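Side-chain contacts in type III effector NopAA (Sinorhizobium fredii USDA 257, PDB 6SDU), which hydrolyses xyloglucan as a secreted effector of a nodulating bacterium, through a glycosyl hydrolase family 12 domain that also binds cellobiose: residues Glu97-Gly101 / Gly102-Val106; Gln196-Ser200 / Lys201-Gly205. All blocks are in the same frame, centred on the assembly; numbering follows the deposited sequence.

Contact 1: residues Glu97-Gly101 / Gly102-Val106; sequences EVPTG and GAWDV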
ATOM      1  N   GLU A  97      -6.716   9.027  -8.860  1.00 42.34           N
ATOM      2  CA  GLU A  97      -6.190   9.552 -10.113  1.00 36.87           C
ATOM      3  C   GLU A  97      -4.665   9.578  -9.997  1.00 39.64           C
ATOM      4  O   GLU A  97      -4.128  10.183  -9.069  1.00 35.00           O
ATOM      5  CB  GLU A  97      -6.734  10.953 -10.388  1.00 36.23           C
ATOM      6  CG  GLU A  97      -8.251  11.054 -10.584  1.00 49.56           C
ATOM      7  CD  GLU A  97      -8.756  12.511 -10.515  1.00 65.52           C
ATOM      8  OE1 GLU A  97      -8.113  13.341  -9.837  1.00 68.09           O
ATOM      9  OE2 GLU A  97      -9.792  12.833 -11.144  1.00 71.76           O
ATOM     10  N   VAL A  98      -3.982   8.939 -10.936  1.00 34.74           N
ATOM     11  CA  VAL A  98      -2.545   8.688 -10.832  1.00 35.75           C
ATOM     12  C   VAL A  98      -1.873   9.292 -12.051  1.00 35.32           C
ATOM     13  O   VAL A  98      -2.520   9.514 -13.091  1.00 34.39           O
ATOM     14  CB  VAL A  98      -2.238   7.173 -10.719  1.00 36.40           C
ATOM     15  CG1 VAL A  98      -2.868   6.560  -9.468  1.00 35.01           C
ATOM     16  CG2 VAL A  98      -2.727   6.451 -11.956  1.00 41.31           C
ATOM     17  N   PRO A  99      -0.583   9.587 -11.970  1.00 29.69           N
ATOM     18  CA  PRO A  99       0.171  10.051 -13.139  1.00 30.96           C
ATOM     19  C   PRO A  99       0.518   8.837 -13.992  1.00 33.06           C
ATOM     20  O   PRO A  99       0.178   7.702 -13.650  1.00 29.27           O
ATOM     21  CB  PRO A  99       1.431  10.698 -12.543  1.00 31.36           C
ATOM     22  CG  PRO A  99       1.618  10.006 -11.250  1.00 33.30           C
ATOM     23  CD  PRO A  99       0.261   9.541 -10.758  1.00 28.44           C
ATOM     24  N   THR A 100       1.170   9.095 -15.128  1.00 31.67           N
ATOM     25  CA  THR A 100       1.603   8.035 -16.036  1.00 42.04           C
ATOM     26  C   THR A 100       3.009   7.499 -15.745  1.00 42.39           C
ATOM     27  O   THR A 100       3.213   6.278 -15.721  1.00 47.41           O
ATOM     28  CB  THR A 100       1.532   8.537 -17.490  1.00 45.14           C
ATOM     29  OG1 THR A 100       0.179   8.859 -17.826  1.00 48.16           O
ATOM     30  CG2 THR A 100       2.032   7.479 -18.447  1.00 41.47           C
ATOM     31  N   GLY A 101       3.991   8.386 -15.571  1.00 35.11           N
ATOM     32  CA  GLY A 101       5.384   8.003 -15.461  1.00 37.08           C
ATOM     33  C   GLY A 101       5.957   7.968 -14.044  1.00 36.66           C
ATOM     34  O   GLY A 101       5.273   8.139 -13.036  1.00 31.25           O
ATOM     35  N   GLY A 102       7.257   7.689 -13.986  1.00 29.91           N
ATOM     36  CA  GLY A 102       7.937   7.590 -12.710  1.00 23.78           C
ATOM     37  C   GLY A 102       8.107   6.145 -12.283  1.00 29.48           C
ATOM     38  O   GLY A 102       8.007   5.201 -13.075  1.00 29.20           O
ATOM     39  N   ALA A 103       8.444   5.983 -11.002  1.00 23.49           N
ATOM     40  CA  ALA A 103       8.606   4.657 -10.396  1.00 25.76           C
ATOM     41  C   ALA A 103       7.850   4.645  -9.065  1.00 27.85           C
ATOM     42  O   ALA A 103       8.275   5.297  -8.105  1.00 27.81           O
ATOM     43  CB  ALA A 103      10.077   4.320 -10.217  1.00 21.32           C
ATOM     44  N   TRP A 104       6.706   3.951  -9.019  1.00 27.57           N
ATOM     45  CA  TRP A 104       5.862   3.967  -7.827  1.00 28.92           C
ATOM     46  C   TRP A 104       4.866   2.813  -7.862  1.00 33.31           C
ATOM     47  O   TRP A 104       4.662   2.146  -8.882  1.00 33.79           O
ATOM     48  CB  TRP A 104       5.124   5.310  -7.683  1.00 27.63           C
ATOM     49  CG  TRP A 104       4.495   5.788  -8.972  1.00 26.60           C
ATOM     50  CD1 TRP A 104       5.027   6.685  -9.851  1.00 31.86           C
ATOM     51  CD2 TRP A 104       3.226   5.391  -9.528  1.00 24.41           C
ATOM     52  NE1 TRP A 104       4.172   6.871 -10.911  1.00 24.47           N
ATOM     53  CE2 TRP A 104       3.063   6.088 -10.736  1.00 28.05           C
ATOM     54  CE3 TRP A 104       2.217   4.513  -9.120  1.00 26.67           C
ATOM     55  CZ2 TRP A 104       1.920   5.936 -11.546  1.00 32.19           C
ATOM     56  CZ3 TRP A 104       1.095   4.369  -9.910  1.00 29.80           C
ATOM     57  CH2 TRP A 104       0.953   5.066 -11.111  1.00 27.22           C
ATOM     58  N   ASP A 105       4.256   2.576  -6.711  1.00 33.82           N
ATOM     59  CA  ASP A 105       3.187   1.605  -6.606  1.00 26.14           C
ATOM     60  C   ASP A 105       2.185   2.143  -5.600  1.00 24.62           C
ATOM     61  O   ASP A 105       2.570   2.630  -4.544  1.00 27.72           O
ATOM     62  CB  ASP A 105       3.717   0.230  -6.224  1.00 25.62           C
ATOM     63  CG  ASP A 105       4.497   0.232  -4.915  1.00 40.68           C
ATOM     64  OD1 ASP A 105       3.881  -0.007  -3.839  1.00 33.22           O
ATOM     65  OD2 ASP A 105       5.732   0.424  -4.969  1.00 35.39           O
ATOM     66  N   VAL A 106       0.916   2.178  -5.998  1.00 24.92           N
ATOM     67  CA  VAL A 106      -0.176   2.544  -5.113  1.00 21.21           C
ATOM     68  C   VAL A 106      -0.585   1.251  -4.414  1.00 25.03           C
ATOM     69  O   VAL A 106      -0.906   0.266  -5.085  1.00 29.60           O
ATOM     70  CB  VAL A 106      -1.348   3.155  -5.907  1.00 21.90           C
ATOM     71  CG1 VAL A 106      -2.494   3.511  -4.988  1.00 24.33           C
ATOM     72  CG2 VAL A 106      -0.876   4.406  -6.648  1.00 25.42           C
TER

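Contact 2: residues Gln196-Ser200 / Lys201-Gly205; sequences QWIKS and KGYFG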
ATOM      1  N   GLN A 196      -7.805 -14.357   5.200  1.00 42.58           N
ATOM      2  CA  GLN A 196      -8.204 -15.746   5.426  1.00 40.94           C
ATOM      3  C   GLN A 196      -7.481 -16.679   4.463  1.00 39.79           C
ATOM      4  O   GLN A 196      -7.002 -17.743   4.868  1.00 37.88           O
ATOM      5  CB  GLN A 196      -9.720 -15.884   5.285  1.00 38.52           C
ATOM      6  CG  GLN A 196     -10.486 -15.380   6.494  1.00 53.36           C
ATOM      7  CD  GLN A 196     -11.999 -15.347   6.297  1.00 63.05           C
ATOM      8  OE1 GLN A 196     -12.502 -15.332   5.171  1.00 63.80           O
ATOM      9  NE2 GLN A 196     -12.730 -15.343   7.408  1.00 67.32           N
ATOM     10  N   TRP A 197      -7.345 -16.271   3.193  1.00 40.51           N
ATOM     11  CA  TRP A 197      -6.619 -17.086   2.221  1.00 38.78           C
ATOM     12  C   TRP A 197      -5.135 -17.197   2.571  1.00 45.32           C
ATOM     13  O   TRP A 197      -4.537 -18.272   2.425  1.00 42.68           O
ATOM     14  CB  TRP A 197      -6.802 -16.504   0.820  1.00 35.02           C
ATOM     15  CG  TRP A 197      -6.097 -17.290  -0.267  1.00 47.72           C
ATOM     16  CD1 TRP A 197      -6.629 -18.292  -1.045  1.00 53.97           C
ATOM     17  CD2 TRP A 197      -4.731 -17.141  -0.692  1.00 47.58           C
ATOM     18  NE1 TRP A 197      -5.676 -18.770  -1.925  1.00 57.11           N
ATOM     19  CE2 TRP A 197      -4.510 -18.072  -1.735  1.00 57.59           C
ATOM     20  CE3 TRP A 197      -3.680 -16.301  -0.301  1.00 49.09           C
ATOM     21  CZ2 TRP A 197      -3.277 -18.191  -2.382  1.00 57.19           C
ATOM     22  CZ3 TRP A 197      -2.458 -16.418  -0.948  1.00 46.41           C
ATOM     23  CH2 TRP A 197      -2.268 -17.357  -1.975  1.00 53.65           C
ATOM     24  N   ILE A 198      -4.523 -16.100   3.041  1.00 43.35           N
ATOM     25  CA  ILE A 198      -3.113 -16.139   3.417  1.00 47.88           C
ATOM     26  C   ILE A 198      -2.911 -17.037   4.632  1.00 47.82           C
ATOM     27  O   ILE A 198      -1.902 -17.746   4.736  1.00 45.73           O
ATOM     28  CB  ILE A 198      -2.575 -14.718   3.669  1.00 48.72           C
ATOM     29  CG1 ILE A 198      -2.716 -13.850   2.416  1.00 54.06           C
ATOM     30  CG2 ILE A 198      -1.115 -14.785   4.087  1.00 49.02           C
ATOM     31  CD1 ILE A 198      -2.366 -12.375   2.641  1.00 45.50           C
ATOM     32  N   LYS A 199      -3.847 -16.998   5.584  1.00 46.34           N
ATOM     33  CA  LYS A 199      -3.790 -17.913   6.721  1.00 46.12           C
ATOM     34  C   LYS A 199      -3.877 -19.367   6.263  1.00 49.44           C
ATOM     35  O   LYS A 199      -3.122 -20.220   6.749  1.00 44.11           O
ATOM     36  CB  LYS A 199      -4.924 -17.585   7.697  1.00 46.67           C
ATOM     37  CG  LYS A 199      -4.940 -18.397   8.981  1.00 57.39           C
ATOM     38  CD  LYS A 199      -6.184 -18.076   9.803  1.00 63.00           C
ATOM     39  CE  LYS A 199      -6.271 -18.939  11.068  1.00 73.01           C
ATOM     40  NZ  LYS A 199      -7.485 -18.649  11.893  1.00 74.20           N
ATOM     41  N   SER A 200      -4.741 -19.650   5.271  1.00 49.89           N
ATOM     42  CA  SER A 200      -4.924 -21.012   4.751  1.00 51.06           C
ATOM     43  C   SER A 200      -3.668 -21.571   4.089  1.00 55.70           C
ATOM     44  O   SER A 200      -3.544 -22.793   3.958  1.00 64.07           O
ATOM     45  CB  SER A 200      -6.109 -21.057   3.769  1.00 44.61           C
ATOM     46  OG  SER A 200      -5.734 -20.755   2.432  1.00 52.58           O
ATOM     47  N   LYS A 201      -2.755 -20.716   3.632  1.00 53.48           N
ATOM     48  CA  LYS A 201      -1.472 -21.188   3.127  1.00 49.10           C
ATOM     49  C   LYS A 201      -0.428 -21.269   4.226  1.00 45.15           C
ATOM     50  O   LYS A 201       0.722 -21.614   3.946  1.00 52.82           O
ATOM     51  CB  LYS A 201      -0.977 -20.280   2.012  1.00 46.41           C
ATOM     52  CG  LYS A 201      -1.967 -20.142   0.893  1.00 52.73           C
ATOM     53  CD  LYS A 201      -2.156 -21.441   0.156  1.00 46.14           C
ATOM     54  CE  LYS A 201      -3.256 -21.293  -0.870  1.00 52.92           C
ATOM     55  NZ  LYS A 201      -3.390 -22.503  -1.719  1.00 67.78           N
ATOM     56  N   GLY A 202      -0.810 -20.963   5.464  1.00 46.47           N
ATOM     57  CA  GLY A 202       0.043 -21.154   6.616  1.00 55.71           C
ATOM     58  C   GLY A 202       1.047 -20.065   6.927  1.00 53.21           C
ATOM     59  O   GLY A 202       1.958 -20.309   7.726  1.00 54.18           O
ATOM     60  N   TYR A 203       0.897 -18.862   6.353  1.00 52.72           N
ATOM     61  CA  TYR A 203       1.831 -17.774   6.663  1.00 51.05           C
ATOM     62  C   TYR A 203       1.665 -17.250   8.085  1.00 52.18           C
ATOM     63  O   TYR A 203       2.647 -16.812   8.692  1.00 59.72           O
ATOM     64  CB  TYR A 203       1.682 -16.640   5.655  1.00 44.95           C
ATOM     65  CG  TYR A 203       2.242 -17.038   4.323  1.00 45.82           C
ATOM     66  CD1 TYR A 203       3.617 -17.097   4.115  1.00 40.95           C
ATOM     67  CD2 TYR A 203       1.398 -17.413   3.285  1.00 47.34           C
ATOM     68  CE1 TYR A 203       4.138 -17.488   2.883  1.00 47.63           C
ATOM     69  CE2 TYR A 203       1.900 -17.808   2.059  1.00 50.69           C
ATOM     70  CZ  TYR A 203       3.269 -17.844   1.862  1.00 52.34           C
ATOM     71  OH  TYR A 203       3.765 -18.244   0.644  1.00 46.29           O
ATOM     72  N   PHE A 204       0.445 -17.261   8.622  1.00 52.75           N
ATOM     73  CA  PHE A 204       0.191 -16.859  10.000  1.00 52.18           C
ATOM     74  C   PHE A 204      -1.079 -17.553  10.482  1.00 49.99           C
ATOM     75  O   PHE A 204      -1.804 -18.172   9.701  1.00 49.80           O
ATOM     76  CB  PHE A 204       0.074 -15.329  10.154  1.00 45.84           C
ATOM     77  CG  PHE A 204      -0.779 -14.657   9.103  1.00 41.99           C
ATOM     78  CD1 PHE A 204      -2.159 -14.868   9.048  1.00 45.83           C
ATOM     79  CD2 PHE A 204      -0.202 -13.788   8.178  1.00 37.76           C
ATOM     80  CE1 PHE A 204      -2.945 -14.242   8.067  1.00 50.83           C
ATOM     81  CE2 PHE A 204      -0.981 -13.155   7.190  1.00 40.24           C
ATOM     82  CZ  PHE A 204      -2.355 -13.376   7.141  1.00 45.35           C
ATOM     83  N   GLY A 205      -1.324 -17.457  11.791  1.00 45.57           N
ATOM     84  CA  GLY A 205      -2.500 -18.023  12.445  1.00 48.46           C
ATOM     85  C   GLY A 205      -3.628 -17.018  12.587  1.00 54.78           C
ATOM     86  O   GLY A 205      -3.880 -16.230  11.666  1.00 61.46           O
TER
HETATM   87  O   HOH W   1      -5.263 -21.031  -3.374  1.00 53.93           O

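Contact 1: residues Glu97-Gly101 / Gly102-Val106
V98 to G101 and G102 to V106 turn back on each other, and W104 fills the bend between them. The end-to-end directions of these two runs differ by 149°. The turn passes through G101 and G102. G102 has a positive phi of the kind that glycine takes easily. V98 and V106 lie at the open end of the loop, with their CA atoms 8.7 Å apart.

The indole of W104 points back across the loop because CG sits between the backbone N and the carbonyl carbon, chi1 46°. W104 NE1 donates to G101 O at 2.7 Å, with an N-H...O angle of 155°. The acceptor lies near the ring plane, but the donor is tilted out of the carbonyl plane. Further along the same ring edge, P99 O comes within 3.3 Å of W104 CZ2. P99 CD lies 4.0 Å from W104 CZ2. V98 CB approaches W104 CH2 obliquely at 3.8 Å. V98 CG1 then meets V106 CG2 at 4.1 Å.

Outside the loop, F227 of strand 225-236 packs edge-to-face with W104, and V216 of strand 208-218 also touches it. The single indole N-H is therefore used on a backbone carbonyl of the turn, while the carbon part of the ring packs on V98 and P99. One side chain combines a polar anchor with apolar filling and ties the loop to strand 103-112.

Contact 2: residues Gln196-Ser200 / Lys201-Gly205
I198 and F204 form the tight inner side of this helix end. I198 CG2 lies anti to the backbone N and meets F204 CE2 at 3.5 Å. It also touches Y203 CB at 3.7 Å. Both I198 and F204 rest on I119 of strand 117-125. H117 packs edge-to-face with F204.

The other side is more open to solvent, though K201 lies close on the W197 indole. K201 bends at chi2 (-67°) and runs over one face of the ring. K201 CG stands 4.0 Å from the centroid of the six-membered ring, 9° off its normal, in a CH-pi contact. K201 CE lies over the same ring system nearer its rim. One water accepts from both W197 NE1 and K201 NZ, so it bridges the indole edge and the K201 ammonium. K199 points its extended chain the other way, with its CG 3.2 Å from F204 O. S200 OG donates to W197 O at 2.8 Å.

The backbone closes the helix between these two sides. G202 N donates to K199 O at 2.7 Å. Y203 N makes a long, weak bond to I198 O, and K201 N is shared weakly between W197 O and I198 O. G202 is the first residue to leave helical angles, with phi 84°, a value that favours glycine. Its positive phi and the bonds back into the last turn make this a Schellman motif at the C-terminal end of helix 191-200.

From the N terminus, strand 90-97 of the six-stranded sheet comes first. Contact 1 (97-101 with 102-106) closes the short loop that carries the chain from it into strand 103-112 of the nine-stranded sheet. Contact 2 (196-200 with 201-205) follows much later. It ends helix 191-200 and turns the chain toward strand 208-218, beside strand 103-112 in the nine-stranded sheet. The contacts are in series and neither nest nor cross. They lie on opposite sides of the chain's centre, their centres about 30 Å apart. Both mark passages between the two sheets of the beta-sandwich, the second by way of the helix.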